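Local coordinates for Rik1-associated factor 1 (Schizosaccharomyces pombe, PDB 4O9D), which helps establish heterochromatin as a component of the Clr4 methyltransferase complex, which ubiquitylates and methylates histone H3, at residues A[76-81]-A[110-115]; A[187-192]-A[263-268]. All blocks are in the same frame, centred on the assembly; numbering follows the deposited sequence.

Both contacts belong to the WD propeller domain of the protein, an eight-bladed ring of antiparallel sheets, mostly four-stranded, and the centre of each contact lies about 19 Å from the centre of the chain. Contact 1 ties the segment leading into blade 87-126, whose edge strand 79-81 extends, to the turn between that blade's second and third strands. Contact 2 comes later in the chain, past the intervening blade 133-171, and bridges the adjacent blades 182-228 and 235-276. The centres of contact 1 and contact 2 are about 32 Å apart and their nearest atoms about 12 Å apart, so they do not touch. A bound 1,2-ethanediol, probably from the crystallisation liquor, sits beside contact 1.

Contact 1: residues A[76-81]-A[110-115]; sequences ESHYKL and DNAVKV. With EDO (1,2-ethanediol), chain D.
The imidazole of His78 has the aliphatic chain of Lys114 over one face, with CD 3.8 Å from the ring centroid in a CH-pi contact, while Asp110 OD1 and Ala112 O lie at its edge; a bridging water sits above one face of the Tyr79 ring, offset toward its rim. This is the His-Asp hydrogen bond of a WD repeat, in which a histidine ahead of the blade's first strand meets the aspartate of the turn between the second and third. His78 ND1 donates to Asp110 OD1 (2.9 Å, N-H...O 141°) from the syn side but tilted out of both planes, the ring and carboxylate standing 78° apart. At the imidazole's other nitrogen, NE2 is hydrogen-bonded to Thr106 OG1 of strand 103-108, so both ring nitrogens are engaged and the ring's rotation is fixed. Asp110 CG sits between its own backbone N and carbonyl carbon (chi1 68°), which turns the carboxylate toward the histidine and back over its own turn. There OD1 also accepts from Ala112 N at 3.1 Å, closing an Asx turn; the two donors reach it from opposite faces of the carboxylate plane. Lys114, extended beyond CG, slides past the imidazole until NZ donates to Ser77 O at 2.8 Å, in the carbonyl plane. The water links three polar groups, accepting from Lys114 NZ and Tyr79 N and donating to Asp110 OD2 (2.8 Å). Lys80 runs alongside the turn, its CE 3.6 Å from Asp110 CA, and its NZ bonds to Phe109 O; 1,2-ethanediol O2 donates to Asp110 O at 2.9 Å. Ala112 O is buried without a hydrogen-bond partner; His78 CE1 approaches it at the ring edge to 3.3 Å.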
ATOM      1  N   GLU A  76      16.239  -2.547 -13.772  1.00 31.70           N
ATOM      2  CA  GLU A  76      16.603  -3.952 -13.858  1.00 33.26           C
ATOM      3  C   GLU A  76      15.597  -4.841 -13.099  1.00 30.28           C
ATOM      4  O   GLU A  76      15.344  -5.987 -13.494  1.00 29.19           O
ATOM      5  CB  GLU A  76      18.031  -4.156 -13.328  1.00 33.21           C
ATOM      6  CG  GLU A  76      18.317  -5.567 -12.893  1.00 38.54           C
ATOM      7  CD  GLU A  76      19.805  -5.865 -12.759  1.00 49.30           C
ATOM      8  OE1 GLU A  76      20.543  -5.077 -12.113  1.00 46.98           O
ATOM      9  OE2 GLU A  76      20.234  -6.901 -13.309  1.00 53.67           O
ATOM     10  N   SER A  77      15.032  -4.297 -12.018  1.00 30.32           N
ATOM     11  CA  SER A  77      13.893  -4.904 -11.304  1.00 28.18           C
ATOM     12  C   SER A  77      14.213  -6.233 -10.594  1.00 28.21           C
ATOM     13  O   SER A  77      15.355  -6.472 -10.236  1.00 32.17           O
ATOM     14  CB  SER A  77      12.694  -5.068 -12.239  1.00 30.79           C
ATOM     15  OG  SER A  77      11.497  -5.291 -11.489  1.00 31.48           O
ATOM     16  N   HIS A  78      13.188  -7.062 -10.373  1.00 27.57           N
ATOM     17  CA  HIS A  78      13.319  -8.370  -9.711  1.00 29.08           C
ATOM     18  C   HIS A  78      12.844  -9.462 -10.668  1.00 32.10           C
ATOM     19  O   HIS A  78      11.854  -9.270 -11.366  1.00 36.66           O
ATOM     20  CB  HIS A  78      12.435  -8.430  -8.453  1.00 29.86           C
ATOM     21  CG  HIS A  78      12.695  -7.340  -7.456  1.00 28.24           C
ATOM     22  ND1 HIS A  78      13.194  -7.587  -6.195  1.00 26.27           N
ATOM     23  CD2 HIS A  78      12.528  -5.998  -7.535  1.00 25.70           C
ATOM     24  CE1 HIS A  78      13.311  -6.448  -5.534  1.00 24.78           C
ATOM     25  NE2 HIS A  78      12.932  -5.466  -6.331  1.00 22.53           N
ATOM     26  N   TYR A  79      13.498 -10.622 -10.673  1.00 32.16           N
ATOM     27  CA  TYR A  79      13.189 -11.645 -11.674  1.00 37.45           C
ATOM     28  C   TYR A  79      13.733 -13.022 -11.280  1.00 41.52           C
ATOM     29  O   TYR A  79      14.584 -13.135 -10.400  1.00 35.20           O
ATOM     30  CB  TYR A  79      13.794 -11.239 -13.020  1.00 35.39           C
ATOM     31  CG  TYR A  79      15.278 -10.967 -12.917  1.00 42.23           C
ATOM     32  CD1 TYR A  79      16.207 -11.984 -13.078  1.00 45.10           C
ATOM     33  CD2 TYR A  79      15.750  -9.698 -12.616  1.00 42.31           C
ATOM     34  CE1 TYR A  79      17.569 -11.737 -12.956  1.00 47.53           C
ATOM     35  CE2 TYR A  79      17.105  -9.444 -12.496  1.00 41.12           C
ATOM     36  CZ  TYR A  79      18.009 -10.467 -12.665  1.00 47.24           C
ATOM     37  OH  TYR A  79      19.359 -10.214 -12.545  1.00 49.70           O
ATOM     38  N   LYS A  80      13.230 -14.067 -11.935  1.00 45.78           N
ATOM     39  CA  LYS A  80      13.785 -15.417 -11.776  1.00 50.62           C
ATOM     40  C   LYS A  80      13.902 -16.034 -13.169  1.00 50.78           C
ATOM     41  O   LYS A  80      13.242 -15.583 -14.110  1.00 53.42           O
ATOM     42  CB  LYS A  80      12.886 -16.305 -10.898  1.00 49.37           C
ATOM     43  CG  LYS A  80      12.550 -15.758  -9.503  1.00 49.98           C
ATOM     44  CD  LYS A  80      11.364 -16.517  -8.853  1.00 46.61           C
ATOM     45  CE  LYS A  80      11.152 -16.087  -7.398  1.00 47.32           C
ATOM     46  NZ  LYS A  80      10.039 -16.792  -6.667  1.00 41.43           N
ATOM     47  N   LEU A  81      14.724 -17.070 -13.302  1.00 53.36           N
ATOM     48  CA  LEU A  81      14.866 -17.768 -14.583  1.00 61.14           C
ATOM     49  C   LEU A  81      13.779 -18.835 -14.736  1.00 60.49           C
ATOM     50  O   LEU A  81      13.739 -19.795 -13.962  1.00 57.02           O
ATOM     51  CB  LEU A  81      16.258 -18.401 -14.707  1.00 57.33           C
ATOM     52  CG  LEU A  81      17.441 -17.439 -14.558  1.00 61.28           C
ATOM     53  CD1 LEU A  81      17.018 -16.004 -14.887  1.00 60.00           C
ATOM     54  CD2 LEU A  81      18.032 -17.520 -13.157  1.00 57.37           C
ATOM     55  N   ASP A 110      10.627 -12.239  -5.818  1.00 34.42           N
ATOM     56  CA  ASP A 110      11.906 -12.955  -5.897  1.00 37.38           C
ATOM     57  C   ASP A 110      12.583 -13.114  -4.523  1.00 35.73           C
ATOM     58  O   ASP A 110      13.706 -13.611  -4.442  1.00 35.79           O
ATOM     59  CB  ASP A 110      12.857 -12.247  -6.862  1.00 32.53           C
ATOM     60  CG  ASP A 110      13.307 -10.903  -6.343  1.00 33.52           C
ATOM     61  OD1 ASP A 110      12.603 -10.343  -5.466  1.00 30.89           O
ATOM     62  OD2 ASP A 110      14.355 -10.403  -6.820  1.00 35.12           O
ATOM     63  N   ASN A 111      11.896 -12.711  -3.450  1.00 29.29           N
ATOM     64  CA  ASN A 111      12.444 -12.788  -2.087  1.00 34.55           C
ATOM     65  C   ASN A 111      13.528 -11.768  -1.752  1.00 29.21           C
ATOM     66  O   ASN A 111      14.273 -11.982  -0.811  1.00 30.84           O
ATOM     67  CB  ASN A 111      13.050 -14.184  -1.799  1.00 31.17           C
ATOM     68  CG  ASN A 111      12.064 -15.311  -2.025  1.00 33.49           C
ATOM     69  OD1 ASN A 111      10.879 -15.083  -2.343  1.00 34.83           O
ATOM     70  ND2 ASN A 111      12.543 -16.542  -1.871  1.00 36.39           N
ATOM     71  N   ALA A 112      13.642 -10.687  -2.517  1.00 27.14           N
ATOM     72  CA  ALA A 112      14.742  -9.739  -2.310  1.00 26.40           C
ATOM     73  C   ALA A 112      14.255  -8.321  -2.030  1.00 26.14           C
ATOM     74  O   ALA A 112      13.247  -7.902  -2.570  1.00 25.17           O
ATOM     75  CB  ALA A 112      15.696  -9.750  -3.534  1.00 24.59           C
ATOM     76  N   VAL A 113      14.954  -7.597  -1.154  1.00 23.44           N
ATOM     77  CA  VAL A 113      14.779  -6.165  -1.074  1.00 22.29           C
ATOM     78  C   VAL A 113      15.935  -5.491  -1.853  1.00 23.89           C
ATOM     79  O   VAL A 113      17.105  -5.809  -1.606  1.00 22.31           O
ATOM     80  CB  VAL A 113      14.796  -5.675   0.392  1.00 23.61           C
ATOM     81  CG1 VAL A 113      14.503  -4.200   0.437  1.00 20.93           C
ATOM     82  CG2 VAL A 113      13.762  -6.433   1.237  1.00 27.00           C
ATOM     83  N   LYS A 114      15.619  -4.581  -2.773  1.00 22.38           N
ATOM     84  CA  LYS A 114      16.657  -3.851  -3.533  1.00 23.61           C
ATOM     85  C   LYS A 114      16.605  -2.347  -3.289  1.00 28.96           C
ATOM     86  O   LYS A 114      15.558  -1.776  -2.923  1.00 23.30           O
ATOM     87  CB  LYS A 114      16.579  -4.157  -5.037  1.00 23.12           C
ATOM     88  CG  LYS A 114      16.919  -5.629  -5.355  1.00 24.65           C
ATOM     89  CD  LYS A 114      16.697  -6.034  -6.821  1.00 27.25           C
ATOM     90  CE  LYS A 114      17.107  -7.498  -7.087  1.00 27.75           C
ATOM     91  NZ  LYS A 114      17.069  -7.855  -8.540  1.00 31.30           N
ATOM     92  N   VAL A 115      17.756  -1.715  -3.492  1.00 25.88           N
ATOM     93  CA  VAL A 115      17.923  -0.285  -3.267  1.00 25.14           C
ATOM     94  C   VAL A 115      18.475   0.337  -4.561  1.00 29.71           C
ATOM     95  O   VAL A 115      19.552  -0.067  -5.016  1.00 27.27           O
ATOM     96  CB  VAL A 115      18.939  -0.032  -2.118  1.00 21.45           C
ATOM     97  CG1 VAL A 115      19.130   1.457  -1.906  1.00 25.48           C
ATOM     98  CG2 VAL A 115      18.482  -0.714  -0.839  1.00 24.13           C
TER
HETATM   99  C1  EDO D 702      15.841 -17.543  -5.149  1.00 51.64           C
HETATM  100  O1  EDO D 702      16.521 -17.168  -3.950  1.00 42.26           O
HETATM  101  C2  EDO D 702      14.379 -17.119  -5.051  1.00 48.40           C
HETATM  102  O2  EDO D 702      14.151 -16.049  -5.977  1.00 49.01           O
HETATM  103  O   HOH W   1      16.131 -10.585  -9.006  1.00 36.07           O

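Contact 2: residues A[187-192]-A[263-268]; sequences EFSNFL and LDTRMY
An interblade contact, partly polar and partly apolar, joins the end of the first strand of one propeller blade (187-192) to the turn after the third strand of the next (263-268). Its polar half is a hydroxyl pair: Ser189 OG and Tyr268 OH are hydrogen-bonded at 2.7 Å, with the serine oxygen at the edge of the tyrosine ring, near its plane. A water 2.7 Å from Ser189 OG extends this link, accepting from Phe191 N and making a weak bond to Thr265 OG1. The apolar half is formed by Phe191. Its CB lies tightly against the methyl CG2 of Thr265 (3.3 Å), which chi1 of -78° places anti to the threonine's backbone N. One face of the phenyl ring carries Arg266 CG, 4.0 Å from the centroid in a CH-pi contact. Beyond it the arginine bends at chi3 and returns to its own turn, where NH2 forms a salt bridge with Asp264 OD1 (2.8 Å). Asp264 OD2 accepts from the backbone N of both Arg266 and Met267, bracing the turn; the Asp-x-Arg spacing recalls the end of the third strand in many WD repeats. Around the contact, Ser189 pairs by its backbone with Lys198 of strand 198-204, which Tyr268 also touches, and its side chain meets Met241 of strand 235-241, while Thr265 packs on Phe248 of strand 247-253.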
ATOM      1  N   GLU A 187       3.953  -1.511   9.691  1.00 21.50           N
ATOM      2  CA  GLU A 187       3.964  -0.051   9.843  1.00 22.75           C
ATOM      3  C   GLU A 187       4.799   0.361  11.066  1.00 23.38           C
ATOM      4  O   GLU A 187       4.813  -0.329  12.090  1.00 24.53           O
ATOM      5  CB  GLU A 187       2.531   0.513  10.045  1.00 24.18           C
ATOM      6  CG  GLU A 187       1.492   0.131   8.996  1.00 29.73           C
ATOM      7  CD  GLU A 187       1.553   0.973   7.708  1.00 35.70           C
ATOM      8  OE1 GLU A 187       1.125   0.446   6.638  1.00 33.52           O
ATOM      9  OE2 GLU A 187       2.012   2.144   7.770  1.00 36.07           O
ATOM     10  N   PHE A 188       5.481   1.495  10.978  1.00 18.67           N
ATOM     11  CA  PHE A 188       6.065   2.092  12.164  1.00 18.82           C
ATOM     12  C   PHE A 188       5.060   2.925  12.943  1.00 28.37           C
ATOM     13  O   PHE A 188       4.110   3.449  12.365  1.00 20.36           O
ATOM     14  CB  PHE A 188       7.227   2.995  11.761  1.00 21.56           C
ATOM     15  CG  PHE A 188       8.482   2.247  11.382  1.00 23.87           C
ATOM     16  CD1 PHE A 188       9.342   1.770  12.366  1.00 22.75           C
ATOM     17  CD2 PHE A 188       8.807   2.030  10.048  1.00 26.66           C
ATOM     18  CE1 PHE A 188      10.537   1.072  12.016  1.00 20.77           C
ATOM     19  CE2 PHE A 188       9.987   1.342   9.700  1.00 22.11           C
ATOM     20  CZ  PHE A 188      10.846   0.876  10.700  1.00 22.66           C
ATOM     21  N   SER A 189       5.305   3.103  14.239  1.00 20.89           N
ATOM     22  CA  SER A 189       4.424   3.923  15.060  1.00 27.08           C
ATOM     23  C   SER A 189       5.214   4.632  16.164  1.00 29.61           C
ATOM     24  O   SER A 189       6.015   3.991  16.856  1.00 29.00           O
ATOM     25  CB  SER A 189       3.335   3.029  15.665  1.00 24.66           C
ATOM     26  OG  SER A 189       2.459   3.754  16.509  1.00 27.78           O
ATOM     27  N   ASN A 190       5.000   5.940  16.327  1.00 26.43           N
ATOM     28  CA  ASN A 190       5.655   6.694  17.417  1.00 31.55           C
ATOM     29  C   ASN A 190       4.856   7.895  17.943  1.00 32.46           C
ATOM     30  O   ASN A 190       5.413   8.778  18.606  1.00 35.25           O
ATOM     31  CB  ASN A 190       7.084   7.155  17.048  1.00 30.19           C
ATOM     32  CG  ASN A 190       7.122   8.158  15.896  1.00 35.49           C
ATOM     33  OD1 ASN A 190       6.129   8.827  15.574  1.00 34.99           O
ATOM     34  ND2 ASN A 190       8.295   8.277  15.276  1.00 38.89           N
ATOM     35  N   PHE A 191       3.563   7.927  17.670  1.00 31.37           N
ATOM     36  CA  PHE A 191       2.690   8.929  18.292  1.00 30.50           C
ATOM     37  C   PHE A 191       3.214  10.335  17.967  1.00 30.16           C
ATOM     38  O   PHE A 191       3.442  11.166  18.853  1.00 30.61           O
ATOM     39  CB  PHE A 191       2.599   8.666  19.804  1.00 30.68           C
ATOM     40  CG  PHE A 191       1.599   9.526  20.535  1.00 26.27           C
ATOM     41  CD1 PHE A 191       0.371   9.830  19.975  1.00 34.65           C
ATOM     42  CD2 PHE A 191       1.895  10.020  21.811  1.00 29.69           C
ATOM     43  CE1 PHE A 191      -0.559  10.631  20.662  1.00 34.81           C
ATOM     44  CE2 PHE A 191       0.971  10.817  22.509  1.00 29.84           C
ATOM     45  CZ  PHE A 191      -0.253  11.113  21.932  1.00 34.08           C
ATOM     46  N   LEU A 192       3.411  10.552  16.662  1.00 33.79           N
ATOM     47  CA  LEU A 192       3.907  11.804  16.096  1.00 34.15           C
ATOM     48  C   LEU A 192       5.200  12.252  16.754  1.00 36.31           C
ATOM     49  O   LEU A 192       5.351  13.421  17.094  1.00 33.38           O
ATOM     50  CB  LEU A 192       2.849  12.922  16.181  1.00 34.19           C
ATOM     51  CG  LEU A 192       2.974  14.053  15.143  1.00 38.71           C
ATOM     52  CD1 LEU A 192       2.881  13.493  13.722  1.00 37.21           C
ATOM     53  CD2 LEU A 192       1.896  15.130  15.335  1.00 38.75           C
ATOM     54  N   LEU A 263      -7.078   0.961  17.031  1.00 24.42           N
ATOM     55  CA  LEU A 263      -6.074   0.788  18.073  1.00 21.72           C
ATOM     56  C   LEU A 263      -5.435   2.111  18.450  1.00 28.11           C
ATOM     57  O   LEU A 263      -5.048   2.888  17.580  1.00 28.55           O
ATOM     58  CB  LEU A 263      -4.978  -0.198  17.610  1.00 25.42           C
ATOM     59  CG  LEU A 263      -5.464  -1.615  17.273  1.00 27.22           C
ATOM     60  CD1 LEU A 263      -5.634  -1.833  15.775  1.00 20.10           C
ATOM     61  CD2 LEU A 263      -4.477  -2.646  17.852  1.00 31.68           C
ATOM     62  N   ASP A 264      -5.307   2.355  19.752  1.00 28.14           N
ATOM     63  CA  ASP A 264      -4.767   3.609  20.260  1.00 28.32           C
ATOM     64  C   ASP A 264      -3.251   3.511  20.379  1.00 29.63           C
ATOM     65  O   ASP A 264      -2.730   2.506  20.848  1.00 31.11           O
ATOM     66  CB  ASP A 264      -5.382   3.908  21.631  1.00 31.48           C
ATOM     67  CG  ASP A 264      -4.856   5.186  22.245  1.00 35.92           C
ATOM     68  OD1 ASP A 264      -5.420   6.254  21.931  1.00 40.64           O
ATOM     69  OD2 ASP A 264      -3.884   5.125  23.042  1.00 37.31           O
ATOM     70  N   THR A 265      -2.557   4.570  19.969  1.00 28.73           N
ATOM     71  CA  THR A 265      -1.100   4.608  19.955  1.00 28.41           C
ATOM     72  C   THR A 265      -0.420   4.967  21.312  1.00 31.78           C
ATOM     73  O   THR A 265       0.799   4.967  21.413  1.00 34.20           O
ATOM     74  CB  THR A 265      -0.638   5.566  18.831  1.00 28.66           C
ATOM     75  OG1 THR A 265      -0.746   4.888  17.566  1.00 37.32           O
ATOM     76  CG2 THR A 265       0.777   5.981  19.009  1.00 35.87           C
ATOM     77  N   ARG A 266      -1.179   5.271  22.352  1.00 31.67           N
ATOM     78  CA  ARG A 266      -0.571   5.520  23.670  1.00 32.82           C
ATOM     79  C   ARG A 266      -0.553   4.210  24.442  1.00 34.82           C
ATOM     80  O   ARG A 266       0.499   3.740  24.894  1.00 38.13           O
ATOM     81  CB  ARG A 266      -1.360   6.587  24.452  1.00 35.04           C
ATOM     82  CG  ARG A 266      -1.273   7.978  23.860  1.00 34.85           C
ATOM     83  CD  ARG A 266      -2.396   8.871  24.375  1.00 36.77           C
ATOM     84  NE  ARG A 266      -3.684   8.404  23.876  1.00 40.19           N
ATOM     85  CZ  ARG A 266      -4.861   8.638  24.451  1.00 37.60           C
ATOM     86  NH1 ARG A 266      -4.939   9.345  25.576  1.00 34.61           N
ATOM     87  NH2 ARG A 266      -5.969   8.160  23.894  1.00 37.73           N
ATOM     88  N   MET A 267      -1.736   3.614  24.556  1.00 35.26           N
ATOM     89  CA  MET A 267      -1.912   2.345  25.243  1.00 35.67           C
ATOM     90  C   MET A 267      -1.461   1.158  24.375  1.00 38.03           C
ATOM     91  O   MET A 267      -1.187   0.092  24.896  1.00 36.19           O
ATOM     92  CB  MET A 267      -3.391   2.170  25.607  1.00 32.95           C
ATOM     93  CG  MET A 267      -4.020   3.378  26.316  1.00 38.35           C
ATOM     94  SD  MET A 267      -3.103   3.845  27.803  1.00 65.53           S
ATOM     95  CE  MET A 267      -3.778   2.680  28.992  1.00 54.21           C
ATOM     96  N   TYR A 268      -1.366   1.350  23.058  1.00 31.83           N
ATOM     97  CA  TYR A 268      -1.299   0.221  22.123  1.00 26.63           C
ATOM     98  C   TYR A 268      -2.271  -0.845  22.567  1.00 31.01           C
ATOM     99  O   TYR A 268      -1.882  -1.956  22.927  1.00 30.79           O
ATOM    100  CB  TYR A 268       0.116  -0.351  21.998  1.00 35.10           C
ATOM    101  CG  TYR A 268       1.004   0.556  21.187  1.00 32.59           C
ATOM    102  CD1 TYR A 268       0.844   0.655  19.815  1.00 33.91           C
ATOM    103  CD2 TYR A 268       1.964   1.351  21.801  1.00 30.68           C
ATOM    104  CE1 TYR A 268       1.643   1.502  19.070  1.00 33.00           C
ATOM    105  CE2 TYR A 268       2.754   2.201  21.070  1.00 33.07           C
ATOM    106  CZ  TYR A 268       2.594   2.274  19.708  1.00 31.39           C
ATOM    107  OH  TYR A 268       3.384   3.127  18.975  1.00 30.36           O
TER
HETATM  108  O   HOH W   2       1.724   6.316  15.841  1.00 29.68           O